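Local coordinates for factor H binding protein (Treponema denticola, PDB 3R15), which probably binds the host complement regulator factor H, as a predicted lipoprotein of an oral spirochaete, at residues K23-K28 against L59-Q64; N31-E36 against R40-G45; I48-E53 against K85-K90; A52-E57 against Y63-K68; T72-G77 against A81-R86. All blocks are in the same frame, centred on the assembly; numbering follows the deposited sequence.

The chain packs helices 20-36 and 44-59 against a two-stranded antiparallel sheet, with short helix 80-86 leading into its second strand. Interactions 3 and 4 have centres about 4 Å apart; both start from helix 44-59 and reach neighbouring strands 87-91 and 63-67. Interaction 1 ties helix 20-36 to the start of strand 63-67, its centre about 8 Å from that of interaction 4, and shares Tyr-63 and Gln-64 with it. Interactions 2 and 5, centres about 8 Å apart, occupy the other end, joined by a probable backbone hydrogen bond from Ile-74 to Ile-42. Along the chain, interactions 1 and 3 alternate, joining early and late parts of the sequence. Arg-86 connects interaction 5 to Asp-67 of strand 63-67.

Interaction 1. Residues K23-K28 against L59-Q64; sequences KAHYEK and LALDYQ
A Schellman motif closes helix 44-59, with Asp-62 (positive phi) as its C-prime residue, Tyr-63 N bonded to Ala-58 O and Asp-62 N to Leu-59 O; the residues flanking that turn, Leu-61 and Tyr-63, pack on His-25 and Tyr-26 of helix 20-36. The polar link is a nearly straight hydrogen bond between His-25 ND1 and Tyr-63 OH, 2.8 Å long with an angle of 169°; either atom could be the donor. The hydroxyl lies in the imidazole plane at its edge, and the two rings meet rim to rim with planes 80° apart. His-25 reaches it because CG stands anti to the backbone N (chi1 -176°). The same hydroxyl rests 3.4 Å from Tyr-26 CB, whereas its approach to Tyr-26 N has too poor an angle for a bond. Leu-61 contributes one methyl, CD1, 3.5 Å from His-25 CB. With NE2 bonded to Glu-57, the imidazole is gripped at both nitrogens, which fixes the rotation of the ring. Ile-54 and Ala-58 of helix 44-59 also touch His-25, while the Tyr-26 hydroxyl bonds to Phe-87 O and Pro-89 of strand 87-91 packs on both tyrosines.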
# COMPACT_ATOMS: atom_id res chain seq x y z
N LYS A 23 -2.90 -11.04 -4.28
CA LYS A 23 -3.81 -9.99 -4.75
C LYS A 23 -4.85 -9.62 -3.71
O LYS A 23 -5.24 -8.45 -3.61
CB LYS A 23 -4.47 -10.43 -6.06
CG LYS A 23 -5.31 -9.34 -6.73
N ALA A 24 -5.33 -10.60 -2.96
CA ALA A 24 -6.34 -10.35 -1.94
C ALA A 24 -5.76 -9.50 -0.82
O ALA A 24 -6.40 -8.57 -0.33
CB ALA A 24 -6.88 -11.67 -1.38
N HIS A 25 -4.53 -9.82 -0.43
CA HIS A 25 -3.85 -9.08 0.62
C HIS A 25 -3.58 -7.65 0.18
O HIS A 25 -3.81 -6.71 0.94
CB HIS A 25 -2.55 -9.77 1.01
CG HIS A 25 -1.84 -9.12 2.15
ND1 HIS A 25 -0.77 -8.27 1.97
CD2 HIS A 25 -2.02 -9.21 3.48
CE1 HIS A 25 -0.33 -7.85 3.14
NE2 HIS A 25 -1.07 -8.41 4.08
N TYR A 26 -3.12 -7.51 -1.06
CA TYR A 26 -2.78 -6.21 -1.62
C TYR A 26 -4.03 -5.34 -1.76
O TYR A 26 -4.03 -4.17 -1.37
CB TYR A 26 -2.09 -6.37 -2.98
CG TYR A 26 -1.88 -5.07 -3.71
CD1 TYR A 26 -0.91 -4.17 -3.31
CD2 TYR A 26 -2.67 -4.74 -4.81
CE1 TYR A 26 -0.72 -2.97 -3.98
CE2 TYR A 26 -2.50 -3.55 -5.49
CZ TYR A 26 -1.53 -2.67 -5.08
OH TYR A 26 -1.35 -1.49 -5.75
N GLU A 27 -5.10 -5.91 -2.29
CA GLU A 27 -6.33 -5.14 -2.43
C GLU A 27 -6.96 -4.77 -1.08
O GLU A 27 -7.52 -3.68 -0.93
CB GLU A 27 -7.32 -5.90 -3.31
CG GLU A 27 -7.00 -5.72 -4.76
CD GLU A 27 -7.07 -4.25 -5.17
OE1 GLU A 27 -8.04 -3.56 -4.75
OE2 GLU A 27 -6.16 -3.78 -5.88
N LYS A 28 -6.84 -5.66 -0.10
CA LYS A 28 -7.31 -5.36 1.25
C LYS A 28 -6.54 -4.16 1.79
O LYS A 28 -7.11 -3.28 2.44
CB LYS A 28 -7.13 -6.58 2.16
CG LYS A 28 -7.44 -6.33 3.62
N LEU A 59 5.49 -10.26 3.21
CA LEU A 59 6.63 -11.16 3.17
C LEU A 59 6.19 -12.63 3.33
O LEU A 59 6.68 -13.52 2.64
CB LEU A 59 7.56 -10.74 4.30
CG LEU A 59 8.84 -11.50 4.51
CD1 LEU A 59 9.65 -11.60 3.20
CD2 LEU A 59 9.57 -10.74 5.61
N ALA A 60 5.24 -12.87 4.24
CA ALA A 60 4.71 -14.22 4.46
C ALA A 60 3.97 -14.75 3.24
O ALA A 60 3.76 -15.96 3.11
CB ALA A 60 3.81 -14.23 5.68
N LEU A 61 3.58 -13.85 2.34
CA LEU A 61 2.90 -14.23 1.10
C LEU A 61 3.82 -14.09 -0.12
O LEU A 61 3.35 -14.16 -1.25
CB LEU A 61 1.62 -13.40 0.90
CG LEU A 61 0.63 -13.48 2.06
CD1 LEU A 61 -0.44 -12.41 1.91
CD2 LEU A 61 -0.01 -14.87 2.15
N ASP A 62 5.12 -13.89 0.12
CA ASP A 62 6.12 -13.86 -0.95
C ASP A 62 5.98 -12.70 -1.95
O ASP A 62 6.35 -12.83 -3.11
CB ASP A 62 6.14 -15.19 -1.73
CG ASP A 62 6.57 -16.37 -0.88
OD1 ASP A 62 7.35 -16.16 0.07
OD2 ASP A 62 6.14 -17.51 -1.17
N TYR A 63 5.46 -11.56 -1.50
CA TYR A 63 5.48 -10.36 -2.34
C TYR A 63 5.78 -9.15 -1.47
O TYR A 63 5.79 -9.26 -0.25
CB TYR A 63 4.17 -10.20 -3.14
CG TYR A 63 3.06 -9.45 -2.42
CD1 TYR A 63 2.34 -10.04 -1.38
CD2 TYR A 63 2.73 -8.15 -2.80
CE1 TYR A 63 1.33 -9.34 -0.72
CE2 TYR A 63 1.72 -7.45 -2.16
CZ TYR A 63 1.03 -8.04 -1.13
OH TYR A 63 0.03 -7.32 -0.50
N GLN A 64 6.03 -8.01 -2.11
CA GLN A 64 6.27 -6.75 -1.41
C GLN A 64 5.53 -5.62 -2.11
O GLN A 64 5.20 -5.74 -3.29
CB GLN A 64 7.77 -6.42 -1.41
CG GLN A 64 8.60 -7.34 -0.54
CD GLN A 64 8.38 -7.11 0.94
OE1 GLN A 64 9.05 -6.30 1.57
NE2 GLN A 64 7.42 -7.84 1.51

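Interaction 2. Residues N31-E36 against R40-G45; sequences NALENE and RHIPAG
Leu-33 CD1 and Ile-42 CD1 meet at 3.8 Å in the buried half of this contact, crossing at a slant. Ile-42 arrives extended, CG1 anti to the carbonyl carbon (chi1 -62°), which pushes its terminal methyl toward the helix. Leu-33 also touches Met-50 of helix 44-59 and Leu-83 of helix 80-86, and Ile-42 touches Val-47, so the apolar pair belongs to the packing among the three helices. The segments form a helix-loop-helix connection: residues 31-36 end helix 20-36, and the extended run 40-42 leads to Pro-43, the N-cap of helix 44-59. On the outer side the contact is polar and more exposed. Arg-40 NH2 donates to Glu-36 OE1 over 2.9 Å at 162°, a salt bridge through a single nitrogen that uses the anti lone pair of the oxygen. The acceptor lies close to the guanidinium plane, yet the carboxylate is turned 75° against it, so the two groups do not pair as a flat fork. A water accepts from Arg-40 NE and donates to Glu-36 O, both at 2.9 Å, and adds a weak bond to OE1. Ile-42 CG1 sits 3.7 Å above one face of the guanidinium, toward its rim.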
# COMPACT_ATOMS: atom_id res chain seq x y z
N ASN A 31 -7.62 -0.86 -0.23
CA ASN A 31 -8.95 -0.41 0.20
C ASN A 31 -8.95 0.17 1.61
O ASN A 31 -9.63 1.17 1.89
CB ASN A 31 -9.96 -1.55 0.09
CG ASN A 31 -10.21 -1.96 -1.35
OD1 ASN A 31 -10.21 -1.12 -2.25
ND2 ASN A 31 -10.43 -3.25 -1.57
N ALA A 32 -8.18 -0.44 2.51
CA ALA A 32 -8.08 0.04 3.88
C ALA A 32 -7.40 1.40 3.90
O ALA A 32 -7.83 2.32 4.60
CB ALA A 32 -7.32 -0.96 4.76
N LEU A 33 -6.31 1.51 3.17
CA LEU A 33 -5.62 2.78 3.02
C LEU A 33 -6.55 3.91 2.48
O LEU A 33 -6.66 4.95 3.09
CB LEU A 33 -4.35 2.61 2.19
CG LEU A 33 -3.51 3.83 1.92
CD1 LEU A 33 -3.23 4.60 3.20
CD2 LEU A 33 -2.28 3.40 1.27
N GLU A 34 -7.24 3.64 1.38
CA GLU A 34 -8.23 4.60 0.86
C GLU A 34 -9.22 5.00 1.95
O GLU A 34 -9.55 6.18 2.10
CB GLU A 34 -8.97 4.00 -0.33
CG GLU A 34 -10.06 4.92 -0.88
CD GLU A 34 -10.88 4.26 -1.96
OE1 GLU A 34 -11.57 3.26 -1.66
OE2 GLU A 34 -10.83 4.72 -3.12
N ASN A 35 -9.66 4.02 2.73
CA ASN A 35 -10.62 4.29 3.79
C ASN A 35 -10.04 5.20 4.88
O ASN A 35 -10.69 6.17 5.29
CB ASN A 35 -11.16 2.99 4.38
CG ASN A 35 -12.27 3.24 5.39
OD1 ASN A 35 -13.35 3.72 5.04
ND2 ASN A 35 -12.01 2.92 6.64
N GLU A 36 -8.82 4.91 5.33
CA GLU A 36 -8.14 5.80 6.27
C GLU A 36 -8.11 7.24 5.73
O GLU A 36 -8.39 8.19 6.47
CB GLU A 36 -6.71 5.31 6.57
CG GLU A 36 -6.66 3.98 7.32
CD GLU A 36 -7.38 4.04 8.65
OE1 GLU A 36 -6.90 4.74 9.56
OE2 GLU A 36 -8.45 3.39 8.77
N ARG A 40 -8.35 11.85 6.84
CA ARG A 40 -7.09 12.48 7.25
C ARG A 40 -6.01 12.42 6.18
O ARG A 40 -6.07 11.62 5.24
CB ARG A 40 -6.56 11.82 8.53
CG ARG A 40 -6.17 10.37 8.32
CD ARG A 40 -5.59 9.76 9.56
NE ARG A 40 -5.54 8.31 9.47
CZ ARG A 40 -4.43 7.58 9.63
NH1 ARG A 40 -3.28 8.18 9.89
NH2 ARG A 40 -4.48 6.26 9.55
N HIS A 41 -5.00 13.28 6.36
CA HIS A 41 -3.74 13.19 5.64
C HIS A 41 -2.82 12.27 6.42
O HIS A 41 -2.90 12.18 7.64
CB HIS A 41 -3.10 14.58 5.53
CG HIS A 41 -3.93 15.55 4.76
ND1 HIS A 41 -3.67 15.88 3.45
CD2 HIS A 41 -5.03 16.27 5.12
CE1 HIS A 41 -4.57 16.76 3.03
NE2 HIS A 41 -5.39 17.02 4.03
N ILE A 42 -1.95 11.56 5.72
CA ILE A 42 -1.00 10.66 6.37
C ILE A 42 0.41 11.15 6.08
O ILE A 42 0.84 11.17 4.92
CB ILE A 42 -1.20 9.21 5.90
CG1 ILE A 42 -2.61 8.73 6.27
CG2 ILE A 42 -0.13 8.30 6.50
CD1 ILE A 42 -2.92 7.30 5.81
N PRO A 43 1.12 11.59 7.12
CA PRO A 43 2.45 12.21 6.93
C PRO A 43 3.51 11.21 6.49
O PRO A 43 3.34 10.00 6.66
CB PRO A 43 2.77 12.80 8.31
CG PRO A 43 1.95 12.00 9.28
CD PRO A 43 0.70 11.59 8.53
N ALA A 44 4.59 11.73 5.91
CA ALA A 44 5.66 10.88 5.34
C ALA A 44 6.22 9.81 6.29
O ALA A 44 6.43 8.65 5.89
CB ALA A 44 6.79 11.77 4.79
N GLY A 45 6.47 10.16 7.55
CA GLY A 45 6.98 9.18 8.49
C GLY A 45 5.98 8.07 8.78
O GLY A 45 6.36 6.92 8.98
O HOH W 1 -8.36 7.73 9.37

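Interaction 3. Residues I48-E53 against K85-K90; sequences IDMLAE and KRFIPK
With CG anti to the carbonyl carbon in both residues, Leu-51 (chi1 -73°) and Phe-87 (chi1 -63°) send their side chains into the space between helix 44-59 and the antiparallel sheet. This is helix-on-sheet packing: Phe-87 opens strand 87-91, directly after helix 80-86, and its ring reaches from the strand toward the helix. The backbones stay well separated, since the nearest CA atoms, those of Leu-51 and Phe-87, are 9.4 Å apart. Leu-51 uses one branch, CD2, which lies 4.1 Å from Phe-87 CD1 and equally near CE1; the two side chains cross at about a right angle. Met-50 comes to the far end of the ring, where its methyl CE lies 4.3 Å from Phe-87 CZ. Both approaches are oblique to the ring, and the fit is apolar and not especially close, in keeping with the modest 96 Å² buried. The aromatic group has further neighbours in Ile-65 and Asp-67 on strand 63-67 and in Ile-74 of the loop before helix 80-86, while Met-50 also reaches Phe-29 and Leu-33 of helix 20-36. Over one ring face of Phe-87, near its centre, lies CG of the adjacent Arg-86, 3.8 Å above the plane.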
# COMPACT_ATOMS: atom_id res chain seq x y z
N ILE A 48 6.09 5.59 5.93
CA ILE A 48 7.23 4.70 6.10
C ILE A 48 6.90 3.58 7.10
O ILE A 48 7.17 2.41 6.82
CB ILE A 48 8.48 5.49 6.56
CG1 ILE A 48 8.99 6.35 5.41
CG2 ILE A 48 9.58 4.54 7.05
CD1 ILE A 48 10.00 7.41 5.85
N ASP A 49 6.32 3.95 8.24
CA ASP A 49 5.93 2.95 9.23
C ASP A 49 4.93 1.96 8.64
O ASP A 49 5.00 0.75 8.89
CB ASP A 49 5.32 3.63 10.47
CG ASP A 49 6.33 4.40 11.30
OD1 ASP A 49 7.56 4.19 11.12
OD2 ASP A 49 5.88 5.19 12.15
N MET A 50 3.98 2.50 7.87
CA MET A 50 2.93 1.69 7.25
C MET A 50 3.54 0.68 6.29
O MET A 50 3.14 -0.49 6.25
CB MET A 50 1.96 2.58 6.48
CG MET A 50 0.89 1.82 5.71
SD MET A 50 -0.09 2.98 4.72
CE MET A 50 1.05 3.32 3.42
N LEU A 51 4.50 1.13 5.49
CA LEU A 51 5.14 0.24 4.54
C LEU A 51 5.81 -0.93 5.25
O LEU A 51 5.73 -2.05 4.77
CB LEU A 51 6.18 0.98 3.69
CG LEU A 51 5.58 1.92 2.66
CD1 LEU A 51 6.66 2.86 2.18
CD2 LEU A 51 5.03 1.12 1.50
N ALA A 52 6.50 -0.66 6.36
CA ALA A 52 7.17 -1.73 7.09
C ALA A 52 6.16 -2.73 7.65
O ALA A 52 6.36 -3.95 7.62
CB ALA A 52 8.03 -1.16 8.21
N GLU A 53 5.06 -2.19 8.17
CA GLU A 53 4.00 -3.01 8.74
C GLU A 53 3.41 -3.93 7.67
O GLU A 53 3.37 -5.16 7.82
CB GLU A 53 2.91 -2.10 9.32
CG GLU A 53 1.68 -2.83 9.79
CD GLU A 53 0.58 -1.89 10.24
OE1 GLU A 53 0.80 -0.66 10.24
OE2 GLU A 53 -0.51 -2.39 10.59
N LYS A 85 -1.27 3.24 -8.43
CA LYS A 85 -0.21 3.74 -9.29
C LYS A 85 1.03 4.11 -8.52
O LYS A 85 2.12 4.21 -9.09
CB LYS A 85 -0.70 4.95 -10.10
CG LYS A 85 -1.69 4.60 -11.21
N ARG A 86 0.87 4.33 -7.21
CA ARG A 86 2.00 4.70 -6.36
C ARG A 86 2.57 3.52 -5.59
O ARG A 86 3.78 3.38 -5.44
CB ARG A 86 1.61 5.82 -5.38
CG ARG A 86 2.70 6.10 -4.35
CD ARG A 86 2.38 7.28 -3.43
NE ARG A 86 3.34 7.33 -2.34
CZ ARG A 86 3.32 8.22 -1.36
NH1 ARG A 86 2.38 9.16 -1.33
NH2 ARG A 86 4.23 8.15 -0.40
N PHE A 87 1.68 2.67 -5.09
CA PHE A 87 2.11 1.55 -4.26
C PHE A 87 1.97 0.27 -5.06
O PHE A 87 0.88 -0.29 -5.16
CB PHE A 87 1.30 1.51 -2.96
CG PHE A 87 1.49 2.73 -2.10
CD1 PHE A 87 2.64 2.88 -1.33
CD2 PHE A 87 0.53 3.73 -2.06
CE1 PHE A 87 2.84 3.99 -0.54
CE2 PHE A 87 0.71 4.86 -1.28
CZ PHE A 87 1.86 4.99 -0.50
N ILE A 88 3.09 -0.16 -5.62
CA ILE A 88 3.11 -1.21 -6.62
C ILE A 88 3.53 -2.54 -6.02
O ILE A 88 4.55 -2.63 -5.33
CB ILE A 88 4.11 -0.85 -7.75
CG1 ILE A 88 3.80 0.54 -8.31
CG2 ILE A 88 4.06 -1.91 -8.86
CD1 ILE A 88 2.52 0.61 -9.10
N PRO A 89 2.74 -3.59 -6.27
CA PRO A 89 3.13 -4.90 -5.74
C PRO A 89 4.14 -5.59 -6.66
O PRO A 89 4.06 -5.48 -7.89
CB PRO A 89 1.81 -5.66 -5.67
CG PRO A 89 0.98 -5.05 -6.79
CD PRO A 89 1.40 -3.60 -6.89
N LYS A 90 5.10 -6.28 -6.06
CA LYS A 90 6.09 -7.04 -6.81
C LYS A 90 6.32 -8.38 -6.12
O LYS A 90 6.38 -8.44 -4.89
CB LYS A 90 7.41 -6.26 -6.90

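Interaction 4. Residues A52-E57 against Y63-K68; sequences AEINTE and YQIVDK
Three hydrogen bonds join Asn-55 of helix 44-59 to strand 63-67. Two run through its side-chain amide, which reads both backbone groups of a single residue: Ile-65 N donates to Asn-55 OD1 over 2.7 Å at 174°, and Asn-55 ND2 donates to Ile-65 O over 3.0 Å. Each donor lies in the carbonyl plane, on a lone pair, so this paired arrangement fixes the rotation of the amide. The third uses the helix backbone: Gln-64 NE2 donates to Asn-55 O at 3.0 Å, and also to Tyr-63 O, so two carbonyls hold this nitrogen. Gln-64 manages this because its chain is bent at chi2 (-71°), folding the amide back toward the helix, where OE1 comes 3.4 Å from Asn-55 CB. Apolar contact is confined to one pair, Ile-54 and Ile-65, in which CD1 of Ile-65 lies 3.9 Å from Ile-54 CG1. Phe-29 of helix 20-36 touches both isoleucines, and Phe-87 of strand 87-91 touches Ile-65. The axes of residues 52-57 and 63-67 approach to 7.6 Å and run at 157°, nearly antiparallel. This is an alpha-beta hairpin, in which the Asn-55 amide pairs with Ile-65 N and O much as an adjacent strand would.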
# COMPACT_ATOMS: atom_id res chain seq x y z
N ALA A 52 6.50 -0.66 6.36
CA ALA A 52 7.17 -1.73 7.09
C ALA A 52 6.16 -2.73 7.65
O ALA A 52 6.36 -3.95 7.62
CB ALA A 52 8.03 -1.16 8.21
N GLU A 53 5.06 -2.19 8.17
CA GLU A 53 4.00 -3.01 8.74
C GLU A 53 3.41 -3.93 7.67
O GLU A 53 3.37 -5.16 7.82
CB GLU A 53 2.91 -2.10 9.32
CG GLU A 53 1.68 -2.83 9.79
CD GLU A 53 0.58 -1.89 10.24
OE1 GLU A 53 0.80 -0.66 10.24
OE2 GLU A 53 -0.51 -2.39 10.59
N ILE A 54 2.95 -3.34 6.57
CA ILE A 54 2.32 -4.14 5.51
C ILE A 54 3.33 -5.08 4.79
O ILE A 54 2.98 -6.20 4.43
CB ILE A 54 1.52 -3.28 4.51
CG1 ILE A 54 0.54 -4.14 3.71
CG2 ILE A 54 2.44 -2.54 3.55
CD1 ILE A 54 -0.65 -4.64 4.55
N ASN A 55 4.57 -4.64 4.61
CA ASN A 55 5.55 -5.50 3.97
C ASN A 55 6.03 -6.65 4.83
O ASN A 55 6.42 -7.70 4.31
CB ASN A 55 6.73 -4.68 3.44
CG ASN A 55 6.43 -4.08 2.11
OD1 ASN A 55 5.73 -4.68 1.29
ND2 ASN A 55 6.97 -2.91 1.86
N THR A 56 5.99 -6.48 6.14
CA THR A 56 6.30 -7.59 7.04
C THR A 56 5.25 -8.68 6.86
O THR A 56 5.57 -9.87 6.79
CB THR A 56 6.36 -7.12 8.49
OG1 THR A 56 7.43 -6.18 8.62
CG2 THR A 56 6.61 -8.32 9.45
N GLU A 57 3.98 -8.28 6.75
CA GLU A 57 2.90 -9.22 6.44
C GLU A 57 3.04 -9.82 5.03
O GLU A 57 2.91 -11.03 4.84
CB GLU A 57 1.53 -8.56 6.56
CG GLU A 57 1.09 -8.17 7.96
CD GLU A 57 -0.32 -7.59 7.96
OE1 GLU A 57 -1.07 -7.84 6.99
OE2 GLU A 57 -0.69 -6.88 8.92
N TYR A 63 5.46 -11.56 -1.50
CA TYR A 63 5.48 -10.36 -2.34
C TYR A 63 5.78 -9.15 -1.47
O TYR A 63 5.79 -9.26 -0.25
CB TYR A 63 4.17 -10.20 -3.14
CG TYR A 63 3.06 -9.45 -2.42
CD1 TYR A 63 2.34 -10.04 -1.38
CD2 TYR A 63 2.73 -8.15 -2.80
CE1 TYR A 63 1.33 -9.34 -0.72
CE2 TYR A 63 1.72 -7.45 -2.16
CZ TYR A 63 1.03 -8.04 -1.13
OH TYR A 63 0.03 -7.32 -0.50
N GLN A 64 6.03 -8.01 -2.11
CA GLN A 64 6.27 -6.75 -1.41
C GLN A 64 5.53 -5.62 -2.11
O GLN A 64 5.20 -5.74 -3.29
CB GLN A 64 7.77 -6.42 -1.41
CG GLN A 64 8.60 -7.34 -0.54
CD GLN A 64 8.38 -7.11 0.94
OE1 GLN A 64 9.05 -6.30 1.57
NE2 GLN A 64 7.42 -7.84 1.51
N ILE A 65 5.28 -4.54 -1.39
CA ILE A 65 4.69 -3.34 -1.98
C ILE A 65 5.78 -2.28 -2.01
O ILE A 65 6.50 -2.08 -1.01
CB ILE A 65 3.51 -2.85 -1.13
CG1 ILE A 65 2.37 -3.88 -1.21
CG2 ILE A 65 3.02 -1.46 -1.59
CD1 ILE A 65 1.31 -3.73 -0.14
N VAL A 66 5.94 -1.63 -3.16
CA VAL A 66 7.01 -0.67 -3.35
C VAL A 66 6.42 0.71 -3.54
O VAL A 66 5.53 0.90 -4.36
CB VAL A 66 7.88 -1.05 -4.57
CG1 VAL A 66 8.98 -0.01 -4.78
CG2 VAL A 66 8.50 -2.43 -4.38
N ASP A 67 6.92 1.68 -2.78
CA ASP A 67 6.41 3.04 -2.89
C ASP A 67 7.20 3.72 -4.01
O ASP A 67 8.41 3.88 -3.92
CB ASP A 67 6.61 3.77 -1.57
CG ASP A 67 5.99 5.15 -1.55
OD1 ASP A 67 5.53 5.63 -2.61
OD2 ASP A 67 5.97 5.77 -0.47
N LYS A 68 6.50 4.10 -5.08
CA LYS A 68 7.14 4.76 -6.21
C LYS A 68 7.38 6.25 -5.97
O LYS A 68 8.06 6.91 -6.76
CB LYS A 68 6.35 4.54 -7.51

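Interaction 5. Residues T72-G77 against A81-R86; sequences TSIAQG and AALRKR
Arg-86 reaches Thr-72 and Ser-73 with a fully extended side chain. Its CG is anti to the backbone N (chi1 172°) and the chain stays straight from CG to NE, which carries the guanidinium to the carbonyls of these two successive residues. NH2 donates to Thr-72 O at 3.0 Å, and NH1 donates to Ser-73 O at 2.9 Å with an angle of 160°. Both acceptors lie close to the guanidinium plane, so the arginine end is well aligned; the carbonyls are less so, because each nitrogen stands well above its carbonyl plane and not on a lone pair. Thr-72 holds OG1 between its backbone N and carbonyl carbon (chi1 69°), which places the hydroxyl over one face of the guanidinium, 3.1 Å from Arg-86 CZ. Its closeness to NH2 makes no hydrogen bond, the angle being poor, and the hydroxyl bonds instead to Lys-69 O.

The segment 72-77 has no regular structure and belongs to the long connection between strand 63-67 and helix 80-86, so this two-carbonyl grip ties the connection to Arg-86, at the junction of helix 80-86 and strand 87-91. NE forms a salt bridge with Asp-67 of strand 63-67; the carboxylate and the two carbonyls together fix the orientation of the group.

Ile-74 touches both partners with different branches. CG1 lies 3.6 Å from Arg-86 NH1, obliquely to the guanidinium, while CG2, anti to the backbone N, makes the apolar contact, 4.2 Å from Leu-83 CD2. Ile-74 and Leu-83 cross at about a right angle, and Leu-83 continues onto Ile-30 and Leu-33 of helix 20-36.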
# COMPACT_ATOMS: atom_id res chain seq x y z
N THR A 72 7.31 10.56 0.78
CA THR A 72 6.27 11.57 0.67
C THR A 72 5.02 11.20 1.48
O THR A 72 4.80 10.03 1.83
CB THR A 72 5.87 11.88 -0.80
OG1 THR A 72 5.18 10.76 -1.38
CG2 THR A 72 7.09 12.21 -1.64
N SER A 73 4.22 12.22 1.80
CA SER A 73 2.96 12.03 2.51
C SER A 73 1.88 11.55 1.54
O SER A 73 2.10 11.48 0.33
CB SER A 73 2.53 13.35 3.14
OG SER A 73 2.39 14.36 2.14
N ILE A 74 0.70 11.24 2.08
CA ILE A 74 -0.46 10.94 1.24
C ILE A 74 -1.61 11.89 1.60
O ILE A 74 -1.94 12.07 2.78
CB ILE A 74 -0.96 9.50 1.39
CG1 ILE A 74 0.20 8.50 1.49
CG2 ILE A 74 -1.89 9.15 0.24
CD1 ILE A 74 -0.26 7.09 1.82
N ALA A 75 -2.24 12.48 0.59
CA ALA A 75 -3.26 13.48 0.85
C ALA A 75 -4.62 12.87 1.18
O ALA A 75 -4.98 11.82 0.66
CB ALA A 75 -3.38 14.42 -0.34
N GLN A 76 -5.37 13.56 2.03
CA GLN A 76 -6.75 13.17 2.30
C GLN A 76 -7.53 13.05 0.99
O GLN A 76 -7.34 13.85 0.05
CB GLN A 76 -7.45 14.19 3.21
CG GLN A 76 -8.84 13.75 3.62
CD GLN A 76 -9.66 14.84 4.28
OE1 GLN A 76 -9.18 15.96 4.47
NE2 GLN A 76 -10.90 14.52 4.64
N GLY A 77 -8.39 12.05 0.91
CA GLY A 77 -9.27 11.90 -0.24
C GLY A 77 -8.68 11.16 -1.43
O GLY A 77 -9.35 10.97 -2.44
N ALA A 81 -7.58 4.04 -7.16
CA ALA A 81 -6.91 4.03 -8.46
C ALA A 81 -5.58 4.79 -8.44
O ALA A 81 -4.60 4.38 -9.07
CB ALA A 81 -7.83 4.58 -9.54
N ALA A 82 -5.54 5.89 -7.69
CA ALA A 82 -4.32 6.66 -7.52
C ALA A 82 -3.31 5.93 -6.65
O ALA A 82 -2.12 5.91 -6.95
CB ALA A 82 -4.63 8.03 -6.94
N LEU A 83 -3.80 5.34 -5.56
CA LEU A 83 -2.96 4.56 -4.65
C LEU A 83 -2.27 3.42 -5.40
O LEU A 83 -1.09 3.17 -5.17
CB LEU A 83 -3.78 4.01 -3.47
CG LEU A 83 -4.34 5.08 -2.52
CD1 LEU A 83 -5.36 4.49 -1.53
CD2 LEU A 83 -3.18 5.75 -1.76
N ARG A 84 -2.99 2.75 -6.29
CA ARG A 84 -2.41 1.61 -7.03
C ARG A 84 -1.27 1.99 -7.97
O ARG A 84 -0.40 1.17 -8.27
CB ARG A 84 -3.49 0.87 -7.83
CG ARG A 84 -4.53 0.22 -6.98
CD ARG A 84 -5.38 -0.74 -7.79
NE ARG A 84 -6.53 -1.18 -7.00
CZ ARG A 84 -7.72 -0.58 -7.02
NH1 ARG A 84 -7.92 0.46 -7.82
NH2 ARG A 84 -8.70 -1.04 -6.26
N LYS A 85 -1.27 3.24 -8.43
CA LYS A 85 -0.21 3.74 -9.29
C LYS A 85 1.03 4.11 -8.52
O LYS A 85 2.12 4.21 -9.09
CB LYS A 85 -0.70 4.95 -10.10
CG LYS A 85 -1.69 4.60 -11.21
N ARG A 86 0.87 4.33 -7.21
CA ARG A 86 2.00 4.70 -6.36
C ARG A 86 2.57 3.52 -5.59
O ARG A 86 3.78 3.38 -5.44
CB ARG A 86 1.61 5.82 -5.38
CG ARG A 86 2.70 6.10 -4.35
CD ARG A 86 2.38 7.28 -3.43
NE ARG A 86 3.34 7.33 -2.34
CZ ARG A 86 3.32 8.22 -1.36
NH1 ARG A 86 2.38 9.16 -1.33
NH2 ARG A 86 4.23 8.15 -0.40